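Local coordinates for protein beta-N-acetylhexosaminidase (Thermotoga neapolitana, PDB 5BZA) that probably hydrolyses terminal non-reducing N-acetyl-D-hexosamine residues from N-acetyl-beta-D-hexosaminides, as a glycoside hydrolase of family 3, at residues Q25-A30 against D280-Y285; F9-D14 against I273-F278; G364-L369 against T450-V455; F401-N406 against I426-R431. All coordinates share one frame; numbering follows the deposited sequence.

Interaction 1: Q25-A30 against D280-Y285; sequences QKYRPA and DLPVYY
The last turn of helix 18-27, carrying Y27, faces the first turn of helix 281-293, and the backbones come nearest at Y27 and P282, whose CA atoms are 7.9 Å apart. Y27 reaches across this gap and carries most of the contact. Its ring presents an edge to the face of Y285 in a T-shaped pair, with centroids 4.8 Å apart and planes at 62°; CD1 of Y27 sits over the centre of the Y285 ring, 3.5 Å from CG. Y285 can offer that face because its CG lies opposite the backbone N (chi1 -173°), which swings the ring out from the helix toward Y27. Further back, near the root of the tyrosine, L281 CD2 packs 3.5 Å from Y27 CB, the two side chains sliding past each other in opposite senses. At the far end the phenol passes P282 at roughly a right angle, with OH 3.3 Å from P282 CB. The same L281 methyl, CD2, also meets P29 CG at 4.1 Å, just beyond R28, where the chain leaves the helix with positive phi. On the side of the sheet, L281 and P29 both touch C11 of strand 9-13. The contact thus joins two neighbouring helices on the outside of the parallel barrel expected of the TIM-barrel clan, each helix being the one that follows a barrel strand in the chain.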
loop_
_atom_site.group_PDB
_atom_site.type_symbol
_atom_site.label_atom_id
_atom_site.label_comp_id
_atom_site.label_asym_id
_atom_site.label_seq_id
_atom_site.Cartn_x
_atom_site.Cartn_y
_atom_site.Cartn_z
ATOM N N GLN B 25 23.186 16.214 -3.285
ATOM C CA GLN B 25 23.941 16.629 -4.475
ATOM C C GLN B 25 25.381 16.993 -4.148
ATOM O O GLN B 25 26.287 16.764 -4.946
ATOM C CB GLN B 25 23.237 17.782 -5.193
ATOM C CG GLN B 25 22.051 17.297 -5.995
ATOM C CD GLN B 25 21.335 18.392 -6.792
ATOM O OE1 GLN B 25 21.174 19.528 -6.336
ATOM N NE2 GLN B 25 20.904 18.041 -7.989
ATOM N N LYS B 26 25.604 17.572 -2.984
ATOM C CA LYS B 26 26.961 17.895 -2.570
ATOM C C LYS B 26 27.798 16.652 -2.228
ATOM O O LYS B 26 28.929 16.544 -2.687
ATOM C CB LYS B 26 26.963 18.849 -1.378
ATOM C CG LYS B 26 28.394 19.306 -1.005
ATOM C CD LYS B 26 28.382 20.351 0.107
ATOM C CE LYS B 26 29.800 20.836 0.384
ATOM N NZ LYS B 26 29.844 21.967 1.354
ATOM N N TYR B 27 27.252 15.719 -1.441
ATOM C CA TYR B 27 28.064 14.605 -0.928
ATOM C C TYR B 27 27.903 13.272 -1.638
ATOM O O TYR B 27 28.740 12.385 -1.464
ATOM C CB TYR B 27 27.782 14.418 0.558
ATOM C CG TYR B 27 28.164 15.635 1.351
ATOM C CD1 TYR B 27 29.485 15.875 1.707
ATOM C CD2 TYR B 27 27.212 16.606 1.665
ATOM C CE1 TYR B 27 29.829 17.025 2.434
ATOM C CE2 TYR B 27 27.547 17.737 2.384
ATOM C CZ TYR B 27 28.846 17.941 2.764
ATOM O OH TYR B 27 29.151 19.092 3.470
ATOM N N ARG B 28 26.835 13.132 -2.414
ATOM C CA ARG B 28 26.536 11.892 -3.143
ATOM C C ARG B 28 26.584 10.654 -2.189
ATOM O O ARG B 28 27.329 9.691 -2.440
ATOM C CB ARG B 28 27.539 11.688 -4.291
ATOM C CG ARG B 28 27.704 12.860 -5.271
ATOM C CD ARG B 28 26.427 13.245 -5.993
ATOM N NE ARG B 28 26.586 14.527 -6.699
ATOM C CZ ARG B 28 25.656 15.093 -7.472
ATOM N NH1 ARG B 28 24.495 14.475 -7.665
ATOM N NH2 ARG B 28 25.891 16.271 -8.052
ATOM N N PRO B 29 25.777 10.654 -1.111
ATOM C CA PRO B 29 25.743 9.417 -0.328
ATOM C C PRO B 29 25.231 8.295 -1.188
ATOM O O PRO B 29 24.306 8.544 -1.976
ATOM C CB PRO B 29 24.750 9.721 0.794
ATOM C CG PRO B 29 23.877 10.828 0.216
ATOM C CD PRO B 29 24.784 11.635 -0.649
ATOM N N ALA B 30 25.764 7.091 -1.019
ATOM C CA ALA B 30 25.351 5.986 -1.854
ATOM C C ALA B 30 24.044 5.392 -1.344
ATOM O O ALA B 30 23.294 4.768 -2.119
ATOM C CB ALA B 30 26.444 4.915 -1.901
ATOM N N ASP B 280 23.343 15.256 9.512
ATOM C CA ASP B 280 24.655 14.936 10.106
ATOM C C ASP B 280 25.722 14.595 9.081
ATOM O O ASP B 280 26.877 14.393 9.452
ATOM C CB ASP B 280 24.560 13.757 11.071
ATOM C CG ASP B 280 23.786 14.092 12.284
ATOM O OD1 ASP B 280 23.910 15.237 12.771
ATOM O OD2 ASP B 280 23.015 13.236 12.730
ATOM N N LEU B 281 25.342 14.475 7.813
ATOM C CA LEU B 281 26.312 13.980 6.840
ATOM C C LEU B 281 27.585 14.847 6.752
ATOM O O LEU B 281 28.677 14.301 6.743
ATOM C CB LEU B 281 25.671 13.841 5.464
ATOM C CG LEU B 281 26.600 13.324 4.363
ATOM C CD1 LEU B 281 27.277 12.038 4.798
ATOM C CD2 LEU B 281 25.812 13.088 3.084
ATOM N N PRO B 282 27.455 16.189 6.713
ATOM C CA PRO B 282 28.712 16.945 6.615
ATOM C C PRO B 282 29.719 16.685 7.777
ATOM O O PRO B 282 30.886 16.396 7.485
ATOM C CB PRO B 282 28.239 18.402 6.599
ATOM C CG PRO B 282 26.874 18.340 6.015
ATOM C CD PRO B 282 26.277 17.069 6.571
ATOM N N VAL B 283 29.302 16.778 9.037
ATOM C CA VAL B 283 30.238 16.497 10.139
ATOM C C VAL B 283 30.953 15.166 9.933
ATOM O O VAL B 283 32.173 15.132 9.710
ATOM C CB VAL B 283 29.563 16.488 11.498
ATOM C CG1 VAL B 283 30.578 16.159 12.532
ATOM C CG2 VAL B 283 28.988 17.862 11.764
ATOM N N TYR B 284 30.189 14.077 9.947
ATOM C CA TYR B 284 30.772 12.770 9.716
ATOM C C TYR B 284 31.620 12.749 8.467
ATOM O O TYR B 284 32.751 12.246 8.489
ATOM C CB TYR B 284 29.685 11.726 9.639
ATOM C CG TYR B 284 29.106 11.423 10.977
ATOM C CD1 TYR B 284 28.188 12.283 11.549
ATOM C CD2 TYR B 284 29.485 10.284 11.684
ATOM C CE1 TYR B 284 27.632 12.024 12.782
ATOM C CE2 TYR B 284 28.930 10.003 12.915
ATOM C CZ TYR B 284 28.006 10.887 13.464
ATOM O OH TYR B 284 27.447 10.648 14.701
ATOM N N TYR B 285 31.106 13.345 7.395
ATOM C CA TYR B 285 31.805 13.309 6.114
ATOM C C TYR B 285 33.180 13.958 6.290
ATOM O O TYR B 285 34.221 13.409 5.873
ATOM C CB TYR B 285 31.001 14.037 5.009
ATOM C CG TYR B 285 31.582 13.887 3.625
ATOM C CD1 TYR B 285 31.198 12.824 2.819
ATOM C CD2 TYR B 285 32.514 14.792 3.124
ATOM C CE1 TYR B 285 31.723 12.660 1.552
ATOM C CE2 TYR B 285 33.056 14.633 1.851
ATOM C CZ TYR B 285 32.640 13.571 1.069
ATOM O OH TYR B 285 33.140 13.385 -0.189
#

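Interaction 2: F9-D14 against I273-F278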
loop_
_atom_site.group_PDB
_atom_site.type_symbol
_atom_site.label_atom_id
_atom_site.label_comp_id
_atom_site.label_asym_id
_atom_site.label_seq_id
_atom_site.Cartn_x
_atom_site.Cartn_y
_atom_site.Cartn_z
ATOM N N PHE B 9 28.592 6.330 2.987
ATOM C CA PHE B 9 27.516 6.827 3.847
ATOM C C PHE B 9 26.133 6.401 3.409
ATOM O O PHE B 9 25.822 6.392 2.217
ATOM C CB PHE B 9 27.565 8.347 3.942
ATOM C CG PHE B 9 28.769 8.825 4.691
ATOM C CD1 PHE B 9 28.797 8.757 6.079
ATOM C CD2 PHE B 9 29.884 9.314 4.011
ATOM C CE1 PHE B 9 29.902 9.169 6.763
ATOM C CE2 PHE B 9 31.000 9.743 4.704
ATOM C CZ PHE B 9 31.012 9.669 6.075
ATOM N N PHE B 10 25.321 6.082 4.413
ATOM C CA PHE B 10 23.953 5.670 4.251
ATOM C C PHE B 10 23.151 6.626 5.117
ATOM O O PHE B 10 23.322 6.618 6.334
ATOM C CB PHE B 10 23.735 4.219 4.711
ATOM C CG PHE B 10 22.690 3.483 3.891
ATOM C CD1 PHE B 10 21.360 3.955 3.846
ATOM C CD2 PHE B 10 23.021 2.316 3.192
ATOM C CE1 PHE B 10 20.376 3.277 3.104
ATOM C CE2 PHE B 10 22.035 1.637 2.429
ATOM C CZ PHE B 10 20.711 2.126 2.389
ATOM N N CYS B 11 22.296 7.462 4.520
ATOM C CA CYS B 11 21.600 8.511 5.313
ATOM C C CYS B 11 20.087 8.375 5.422
ATOM O O CYS B 11 19.402 8.166 4.427
ATOM C CB CYS B 11 21.872 9.928 4.757
ATOM S SG CYS B 11 23.627 10.426 4.541
ATOM N N GLY B 12 19.582 8.581 6.624
ATOM C CA GLY B 12 18.164 8.583 6.910
ATOM C C GLY B 12 17.565 9.959 6.610
ATOM O O GLY B 12 18.212 11.007 6.837
ATOM N N PHE B 13 16.361 9.934 6.019
ATOM C CA PHE B 13 15.622 11.134 5.651
ATOM C C PHE B 13 14.257 11.115 6.259
ATOM O O PHE B 13 13.441 10.251 5.944
ATOM C CB PHE B 13 15.510 11.252 4.156
ATOM C CG PHE B 13 16.807 11.503 3.478
ATOM C CD1 PHE B 13 17.663 10.448 3.171
ATOM C CD2 PHE B 13 17.168 12.782 3.106
ATOM C CE1 PHE B 13 18.827 10.668 2.516
ATOM C CE2 PHE B 13 18.340 12.997 2.438
ATOM C CZ PHE B 13 19.159 11.939 2.146
ATOM N N ASP B 14 14.036 12.074 7.146
ATOM C CA ASP B 14 12.806 12.215 7.886
ATOM C C ASP B 14 12.014 13.373 7.265
ATOM O O ASP B 14 10.917 13.734 7.713
ATOM C CB ASP B 14 13.144 12.460 9.358
ATOM C CG ASP B 14 12.019 12.109 10.284
ATOM O OD1 ASP B 14 11.402 11.019 10.099
ATOM O OD2 ASP B 14 11.799 12.882 11.251
ATOM N N ILE B 273 28.762 3.759 6.733
ATOM C CA ILE B 273 28.294 4.392 7.958
ATOM C C ILE B 273 26.833 4.850 7.835
ATOM O O ILE B 273 26.523 5.659 6.973
ATOM C CB ILE B 273 29.194 5.554 8.303
ATOM C CG1 ILE B 273 30.582 4.965 8.601
ATOM C CG2 ILE B 273 28.595 6.324 9.452
ATOM C CD1 ILE B 273 31.713 5.954 8.708
ATOM N N LEU B 274 25.948 4.309 8.681
ATOM C CA LEU B 274 24.546 4.693 8.676
ATOM C C LEU B 274 24.314 5.893 9.618
ATOM O O LEU B 274 24.695 5.853 10.794
ATOM C CB LEU B 274 23.670 3.494 9.061
ATOM C CG LEU B 274 22.151 3.711 9.120
ATOM C CD1 LEU B 274 21.574 3.829 7.680
ATOM C CD2 LEU B 274 21.394 2.649 9.881
ATOM N N LEU B 275 23.809 7.004 9.065
ATOM C CA LEU B 275 23.344 8.172 9.843
ATOM C C LEU B 275 21.853 8.232 9.884
ATOM O O LEU B 275 21.236 8.116 8.836
ATOM C CB LEU B 275 23.843 9.470 9.245
ATOM C CG LEU B 275 25.351 9.475 9.097
ATOM C CD1 LEU B 275 25.786 10.736 8.408
ATOM C CD2 LEU B 275 25.980 9.318 10.526
ATOM N N ASP B 276 21.255 8.487 11.035
ATOM C CA ASP B 276 19.803 8.490 11.071
ATOM C C ASP B 276 19.264 9.877 10.719
ATOM O O ASP B 276 18.056 10.095 10.775
ATOM C CB ASP B 276 19.251 7.989 12.426
ATOM C CG ASP B 276 19.556 8.919 13.560
ATOM O OD1 ASP B 276 20.345 9.855 13.361
ATOM O OD2 ASP B 276 19.038 8.692 14.680
ATOM N N ASN B 277 20.166 10.773 10.318
ATOM C CA ASN B 277 19.839 12.146 9.976
ATOM C C ASN B 277 20.771 12.691 8.891
ATOM O O ASN B 277 21.957 12.876 9.143
ATOM C CB ASN B 277 19.920 13.044 11.201
ATOM C CG ASN B 277 19.334 14.418 10.960
ATOM O OD1 ASN B 277 19.176 14.874 9.802
ATOM N ND2 ASN B 277 19.012 15.111 12.056
ATOM N N PHE B 278 20.227 12.989 7.707
ATOM C CA PHE B 278 21.053 13.443 6.582
ATOM C C PHE B 278 21.768 14.735 6.922
ATOM O O PHE B 278 22.836 15.027 6.398
ATOM C CB PHE B 278 20.194 13.639 5.316
ATOM C CG PHE B 278 19.214 14.791 5.410
ATOM C CD1 PHE B 278 17.955 14.606 6.002
ATOM C CD2 PHE B 278 19.549 16.064 4.918
ATOM C CE1 PHE B 278 17.037 15.666 6.094
ATOM C CE2 PHE B 278 18.638 17.120 5.000
ATOM C CZ PHE B 278 17.387 16.926 5.600
#
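F9 and I273 run side by side on the sheet face they share with C11 and L275, with F9 CD1 3.9 Å from I273 CB, while on the other face F10 CB meets L274 CD1 at 3.7 Å. Farther along, the F13 and F278 rings are nearly parallel, at 9°, but slid so far apart that they barely overlap; instead F278 CB lies over the face of F13, 3.9 Å from the ring centroid, in a CH-pi contact. The chi1 of 68° places F278 CG between its own backbone N and carbonyl carbon, and the ring edge then lies beside G12 O. Between the faces the strands pair in parallel: F10 N donates to I273 O, L275 N to F10 O at 2.8 Å, and G12 N to L275 O at 2.8 Å. Past the last bridge, F278 N reaches G12 O in a weak bond, 3.0 Å long and bent to 124°. At the polar edge D276 N is hydrogen-bonded to E248 OE1 and L274 N to S244 OG. The last strand, 273-275, thus pairs with the first, 9-13, consistent with barrel closure in the TIM-barrel clan. Strand 9-13 is bonded on its other side to strand 31-34, while L288 of helix 281-293 packs on F9, and helix 18-27 covers F13 and F278.

Interaction 3: G364-L369 against T450-V455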
loop_
_atom_site.group_PDB
_atom_site.type_symbol
_atom_site.label_atom_id
_atom_site.label_comp_id
_atom_site.label_asym_id
_atom_site.label_seq_id
_atom_site.Cartn_x
_atom_site.Cartn_y
_atom_site.Cartn_z
ATOM N N GLY B 364 -12.548 14.328 -1.089
ATOM C CA GLY B 364 -12.793 15.188 0.048
ATOM C C GLY B 364 -11.552 15.250 0.901
ATOM O O GLY B 364 -11.161 16.341 1.415
ATOM N N ASP B 365 -10.891 14.091 1.013
ATOM C CA ASP B 365 -9.687 14.019 1.834
ATOM C C ASP B 365 -8.575 14.840 1.193
ATOM O O ASP B 365 -7.774 15.480 1.909
ATOM C CB ASP B 365 -9.221 12.576 2.088
ATOM C CG ASP B 365 -10.323 11.666 2.637
ATOM O OD1 ASP B 365 -11.045 12.078 3.581
ATOM O OD2 ASP B 365 -10.353 10.473 2.237
ATOM N N ASP B 366 -8.569 14.884 -0.146
ATOM C CA ASP B 366 -7.606 15.721 -0.873
ATOM C C ASP B 366 -7.710 17.203 -0.449
ATOM O O ASP B 366 -6.690 17.893 -0.153
ATOM C CB ASP B 366 -7.815 15.602 -2.397
ATOM C CG ASP B 366 -7.536 14.195 -2.952
ATOM O OD1 ASP B 366 -7.060 13.313 -2.223
ATOM O OD2 ASP B 366 -7.746 13.980 -4.170
ATOM N N TYR B 367 -8.957 17.673 -0.389
ATOM C CA TYR B 367 -9.251 19.052 0.011
ATOM C C TYR B 367 -8.703 19.283 1.391
ATOM O O TYR B 367 -8.069 20.301 1.642
ATOM C CB TYR B 367 -10.756 19.358 -0.007
ATOM C CG TYR B 367 -11.404 19.147 -1.345
ATOM C CD1 TYR B 367 -10.670 19.286 -2.513
ATOM C CD2 TYR B 367 -12.770 18.882 -1.449
ATOM C CE1 TYR B 367 -11.252 19.110 -3.752
ATOM C CE2 TYR B 367 -13.374 18.712 -2.698
ATOM C CZ TYR B 367 -12.607 18.819 -3.845
ATOM O OH TYR B 367 -13.179 18.656 -5.089
ATOM N N ASP B 368 -8.994 18.354 2.291
ATOM C CA ASP B 368 -8.442 18.428 3.650
ATOM C C ASP B 368 -6.924 18.554 3.668
ATOM O O ASP B 368 -6.358 19.202 4.547
ATOM C CB ASP B 368 -8.811 17.180 4.466
ATOM C CG ASP B 368 -10.255 17.169 4.904
ATOM O OD1 ASP B 368 -10.920 18.201 4.747
ATOM O OD2 ASP B 368 -10.725 16.128 5.413
ATOM N N LEU B 369 -6.254 17.954 2.693
ATOM C CA LEU B 369 -4.796 17.949 2.721
ATOM C C LEU B 369 -4.159 19.215 2.118
ATOM O O LEU B 369 -2.988 19.514 2.382
ATOM C CB LEU B 369 -4.285 16.679 2.028
ATOM C CG LEU B 369 -4.250 15.523 3.052
ATOM C CD1 LEU B 369 -3.941 14.169 2.423
ATOM C CD2 LEU B 369 -3.262 15.833 4.206
ATOM N N THR B 450 -7.158 16.794 -8.061
ATOM C CA THR B 450 -7.285 17.239 -6.688
ATOM C C THR B 450 -6.165 16.642 -5.794
ATOM O O THR B 450 -6.114 16.912 -4.601
ATOM C CB THR B 450 -8.660 16.857 -6.129
ATOM O OG1 THR B 450 -8.851 15.444 -6.301
ATOM C CG2 THR B 450 -9.796 17.610 -6.885
ATOM N N LYS B 451 -5.298 15.808 -6.360
ATOM C CA LYS B 451 -4.313 15.081 -5.546
ATOM C C LYS B 451 -3.226 15.941 -4.914
ATOM O O LYS B 451 -2.718 16.902 -5.534
ATOM C CB LYS B 451 -3.604 13.989 -6.353
ATOM C CG LYS B 451 -4.474 12.878 -6.769
ATOM C CD LYS B 451 -5.358 12.401 -5.642
ATOM C CE LYS B 451 -6.045 11.159 -6.085
ATOM N NZ LYS B 451 -7.169 10.747 -5.220
ATOM N N PRO B 452 -2.853 15.582 -3.666
ATOM C CA PRO B 452 -1.776 16.267 -2.943
ATOM C C PRO B 452 -0.539 16.432 -3.787
ATOM O O PRO B 452 -0.012 17.542 -3.844
ATOM C CB PRO B 452 -1.507 15.341 -1.742
ATOM C CG PRO B 452 -2.840 14.750 -1.431
ATOM C CD PRO B 452 -3.568 14.612 -2.812
ATOM N N ILE B 453 -0.103 15.391 -4.486
ATOM C CA ILE B 453 1.110 15.547 -5.251
ATOM C C ILE B 453 0.937 16.638 -6.314
ATOM O O ILE B 453 1.885 17.382 -6.583
ATOM C CB ILE B 453 1.575 14.217 -5.923
ATOM C CG1 ILE B 453 2.887 14.448 -6.684
ATOM C CG2 ILE B 453 0.524 13.663 -6.895
ATOM C CD1 ILE B 453 4.026 14.989 -5.825
ATOM N N SER B 454 -0.278 16.764 -6.874
ATOM C CA SER B 454 -0.571 17.782 -7.909
ATOM C C SER B 454 -0.593 19.226 -7.383
ATOM O O SER B 454 -0.086 20.157 -8.012
ATOM C CB SER B 454 -1.917 17.479 -8.578
ATOM O OG SER B 454 -1.780 16.447 -9.511
ATOM N N VAL B 455 -1.260 19.400 -6.252
ATOM C CA VAL B 455 -1.255 20.666 -5.546
ATOM C C VAL B 455 0.184 21.084 -5.178
ATOM O O VAL B 455 0.623 22.199 -5.470
ATOM C CB VAL B 455 -2.134 20.542 -4.311
ATOM C CG1 VAL B 455 -2.113 21.817 -3.484
ATOM C CG2 VAL B 455 -3.532 20.175 -4.745
HETATM O O HOH W 1 -4.535 17.773 -2.217
#
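The polar bonds from T450 and K451 to D366 converge on one carboxylate oxygen, OD2. T450 OG1 donates to the anti lone pair of D366 OD2, the one turned away from OD1, over 2.8 Å. K451 NZ approaches the same oxygen at 3.4 Å, a salt bridge whose hydrogen bond is weak, and K451 CD lies against it at 3.2 Å. The lysine returns to the aspartate because its chain bends at chi2 (-45°), although CB sets out away from helix 364-377. Around this polar core, P452 CD packs 3.8 Å from D366 OD1, L369 CD1 touches P452 CG at 4.1 Å, and T450 CG2 rests 3.8 Å from Y367 CE1. A water bridges the backbones, donating to D366 O and to T450 O, each at 3.0 Å. Farther out, K451 NZ has its stronger partner in G67 O of the second subunit, so the ammonium joins the aspartate to the dimer interface and its positive charge probably helps stabilise the carboxylate. Y367 is backed by V351 and P352 of strand 347-352, while R431 touches both it and T450. K451 also occupies the N-cap position of helix 452-463, its carbonyl accepting from V455 N. The arrangement joins two helix N-termini in the C-terminal domain through a buried carboxylate, at a place where that domain meets the neighbouring subunit.

Interaction 4: F401-N406 against I426-R431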
loop_
_atom_site.group_PDB
_atom_site.type_symbol
_atom_site.label_atom_id
_atom_site.label_comp_id
_atom_site.label_asym_id
_atom_site.label_seq_id
_atom_site.Cartn_x
_atom_site.Cartn_y
_atom_site.Cartn_z
ATOM N N PHE B 401 -5.671 32.343 -2.381
ATOM C CA PHE B 401 -5.645 31.156 -3.227
ATOM C C PHE B 401 -7.039 30.595 -3.239
ATOM O O PHE B 401 -7.482 30.041 -2.221
ATOM C CB PHE B 401 -4.687 30.064 -2.713
ATOM C CG PHE B 401 -3.216 30.383 -2.859
ATOM C CD1 PHE B 401 -2.788 31.528 -3.503
ATOM C CD2 PHE B 401 -2.259 29.467 -2.426
ATOM C CE1 PHE B 401 -1.434 31.809 -3.643
ATOM C CE2 PHE B 401 -0.881 29.723 -2.579
ATOM C CZ PHE B 401 -0.468 30.897 -3.188
ATOM N N ASP B 402 -7.732 30.700 -4.377
ATOM C CA ASP B 402 -9.064 30.111 -4.473
ATOM C C ASP B 402 -8.918 28.740 -5.148
ATOM O O ASP B 402 -8.509 28.616 -6.312
ATOM C CB ASP B 402 -10.026 31.054 -5.231
ATOM C CG ASP B 402 -11.424 30.448 -5.480
ATOM O OD1 ASP B 402 -11.809 29.447 -4.814
ATOM O OD2 ASP B 402 -12.182 31.045 -6.311
ATOM N N PHE B 403 -9.235 27.699 -4.391
ATOM C CA PHE B 403 -9.148 26.349 -4.932
ATOM C C PHE B 403 -10.503 25.990 -5.495
ATOM O O PHE B 403 -11.434 25.550 -4.797
ATOM C CB PHE B 403 -8.672 25.357 -3.870
ATOM C CG PHE B 403 -7.224 25.534 -3.517
ATOM C CD1 PHE B 403 -6.234 24.947 -4.297
ATOM C CD2 PHE B 403 -6.847 26.370 -2.486
ATOM C CE1 PHE B 403 -4.897 25.137 -4.007
ATOM C CE2 PHE B 403 -5.504 26.566 -2.197
ATOM C CZ PHE B 403 -4.535 25.948 -2.959
ATOM N N VAL B 404 -10.601 26.224 -6.790
ATOM C CA VAL B 404 -11.886 26.258 -7.475
ATOM C C VAL B 404 -12.393 24.866 -7.865
ATOM O O VAL B 404 -11.712 24.103 -8.551
ATOM C CB VAL B 404 -11.791 27.101 -8.720
ATOM C CG1 VAL B 404 -13.151 27.168 -9.395
ATOM C CG2 VAL B 404 -11.231 28.502 -8.378
ATOM N N VAL B 405 -13.618 24.580 -7.439
ATOM C CA VAL B 405 -14.377 23.390 -7.817
ATOM C C VAL B 405 -15.770 23.864 -8.326
ATOM O O VAL B 405 -16.353 24.805 -7.752
ATOM C CB VAL B 405 -14.494 22.429 -6.631
ATOM C CG1 VAL B 405 -15.517 21.341 -6.886
ATOM C CG2 VAL B 405 -13.117 21.829 -6.304
ATOM N N ASN B 406 -16.207 23.307 -9.469
ATOM C CA ASN B 406 -17.532 23.538 -10.135
ATOM C C ASN B 406 -17.987 25.021 -10.120
ATOM O O ASN B 406 -19.056 25.389 -9.614
ATOM C CB ASN B 406 -18.633 22.586 -9.582
ATOM C CG ASN B 406 -19.321 23.121 -8.331
ATOM O OD1 ASN B 406 -18.654 23.636 -7.440
ATOM N ND2 ASN B 406 -20.652 23.056 -8.283
ATOM N N ILE B 426 -5.265 34.035 -6.790
ATOM C CA ILE B 426 -4.819 33.021 -7.734
ATOM C C ILE B 426 -5.849 31.924 -7.713
ATOM O O ILE B 426 -6.219 31.423 -6.632
ATOM C CB ILE B 426 -3.427 32.477 -7.386
ATOM C CG1 ILE B 426 -2.438 33.640 -7.266
ATOM C CG2 ILE B 426 -2.941 31.525 -8.469
ATOM C CD1 ILE B 426 -1.003 33.205 -7.060
ATOM N N TYR B 427 -6.324 31.582 -8.915
ATOM C CA TYR B 427 -7.342 30.567 -9.079
ATOM C C TYR B 427 -6.678 29.249 -9.398
ATOM O O TYR B 427 -5.965 29.116 -10.412
ATOM C CB TYR B 427 -8.341 30.946 -10.188
ATOM C CG TYR B 427 -9.157 32.139 -9.793
ATOM C CD1 TYR B 427 -10.283 31.980 -8.993
ATOM C CD2 TYR B 427 -8.791 33.427 -10.186
ATOM C CE1 TYR B 427 -11.015 33.052 -8.580
ATOM C CE2 TYR B 427 -9.542 34.538 -9.782
ATOM C CZ TYR B 427 -10.647 34.336 -8.983
ATOM O OH TYR B 427 -11.413 35.405 -8.575
ATOM N N PHE B 428 -6.912 28.275 -8.527
ATOM C CA PHE B 428 -6.415 26.937 -8.772
ATOM C C PHE B 428 -7.582 26.112 -9.263
ATOM O O PHE B 428 -8.462 25.745 -8.477
ATOM C CB PHE B 428 -5.784 26.316 -7.496
ATOM C CG PHE B 428 -4.511 26.996 -7.038
ATOM C CD1 PHE B 428 -4.555 28.205 -6.350
ATOM C CD2 PHE B 428 -3.263 26.404 -7.264
ATOM C CE1 PHE B 428 -3.370 28.834 -5.911
ATOM C CE2 PHE B 428 -2.070 27.030 -6.829
ATOM C CZ PHE B 428 -2.130 28.244 -6.161
ATOM N N ILE B 429 -7.607 25.816 -10.558
ATOM C CA ILE B 429 -8.707 25.017 -11.074
ATOM C C ILE B 429 -8.335 23.556 -11.013
ATOM O O ILE B 429 -7.528 23.075 -11.799
ATOM C CB ILE B 429 -9.150 25.432 -12.516
ATOM C CG1 ILE B 429 -10.007 26.708 -12.437
ATOM C CG2 ILE B 429 -10.123 24.396 -13.060
ATOM C CD1 ILE B 429 -9.299 28.008 -12.709
ATOM N N ILE B 430 -8.908 22.869 -10.033
ATOM C CA ILE B 430 -8.394 21.564 -9.657
ATOM C C ILE B 430 -9.243 20.361 -10.047
ATOM O O ILE B 430 -8.798 19.234 -9.899
ATOM C CB ILE B 430 -8.115 21.511 -8.136
ATOM C CG1 ILE B 430 -9.397 21.660 -7.320
ATOM C CG2 ILE B 430 -7.074 22.554 -7.768
ATOM C CD1 ILE B 430 -9.147 21.457 -5.817
ATOM N N ARG B 431 -10.481 20.589 -10.480
ATOM C CA ARG B 431 -11.303 19.505 -11.019
ATOM C C ARG B 431 -11.559 19.730 -12.492
ATOM O O ARG B 431 -10.739 19.376 -13.336
ATOM C CB ARG B 431 -12.623 19.370 -10.288
ATOM C CG ARG B 431 -12.472 18.749 -8.974
ATOM C CD ARG B 431 -13.672 17.949 -8.670
ATOM N NE ARG B 431 -13.827 16.968 -9.739
ATOM C CZ ARG B 431 -14.540 15.855 -9.629
ATOM N NH1 ARG B 431 -15.131 15.557 -8.473
ATOM N NH2 ARG B 431 -14.648 15.032 -10.666
#
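F401 and I426 lie side by side in a parallel strand pair belonging to a beta-alpha-beta unit, in which helix 411-418 connects strand 399-404 to strand 425-429 in the mixed sheet of the C-terminal domain. Backbone bonds alternate between the strands: D402 N to I426 O, F428 N to D402 O and V404 N to F428 O, all 2.8 Å, after which I430 N reaches V404 O only weakly at 3.4 Å. Aromatic contacts occupy the face bearing F401, F403 and F428. F403 and F428 lie side by side as an offset stack, centroids 4.6 Å apart and planes at 23°, whereas F401 meets F428 obliquely, with F428 CE1 over its face 3.4 Å from F401 CG. L462 and F459 of helix 452-463 pack on this cluster. Aliphatic packing continues as V405 CG2 touches I430 CG1, and on the opposite face V404 CG2 lies in the plane of the Y427 ring, at its edge. Polar groups share that second face: both D402 OD2 and Y427 OH are hydrogen-bonded to H417 of the connecting helix, its ND1 and backbone O respectively. CG of D402, anti to the backbone N (chi1 175°), carries the carboxylate to the Y427 ring edge, the two planes 65° apart; D402 OD2 lies 3.2 Å from Y427 CE1.

Overall arrangement
Interactions 1 and 2 bind the same two beta-alpha pairs of the N-terminal domain: interaction 2 joins the strands and interaction 1 the helices that follow them, and the two layers touch where Y285 packs on F9 and L281 on L275. Interactions 3 and 4 belong to the C-terminal domain, their centres about 30 Å or more from the first two, and meet each other where Y367 and T450 pack on V405 and R431. All four are largely buried, yet their chemistry differs. Both strand pairs combine backbone bonds with aromatic packing, interaction 1 is apolar, and interaction 3, reaching the second subunit, relies on a hydroxyl bond, a weak salt bridge and a bridging water.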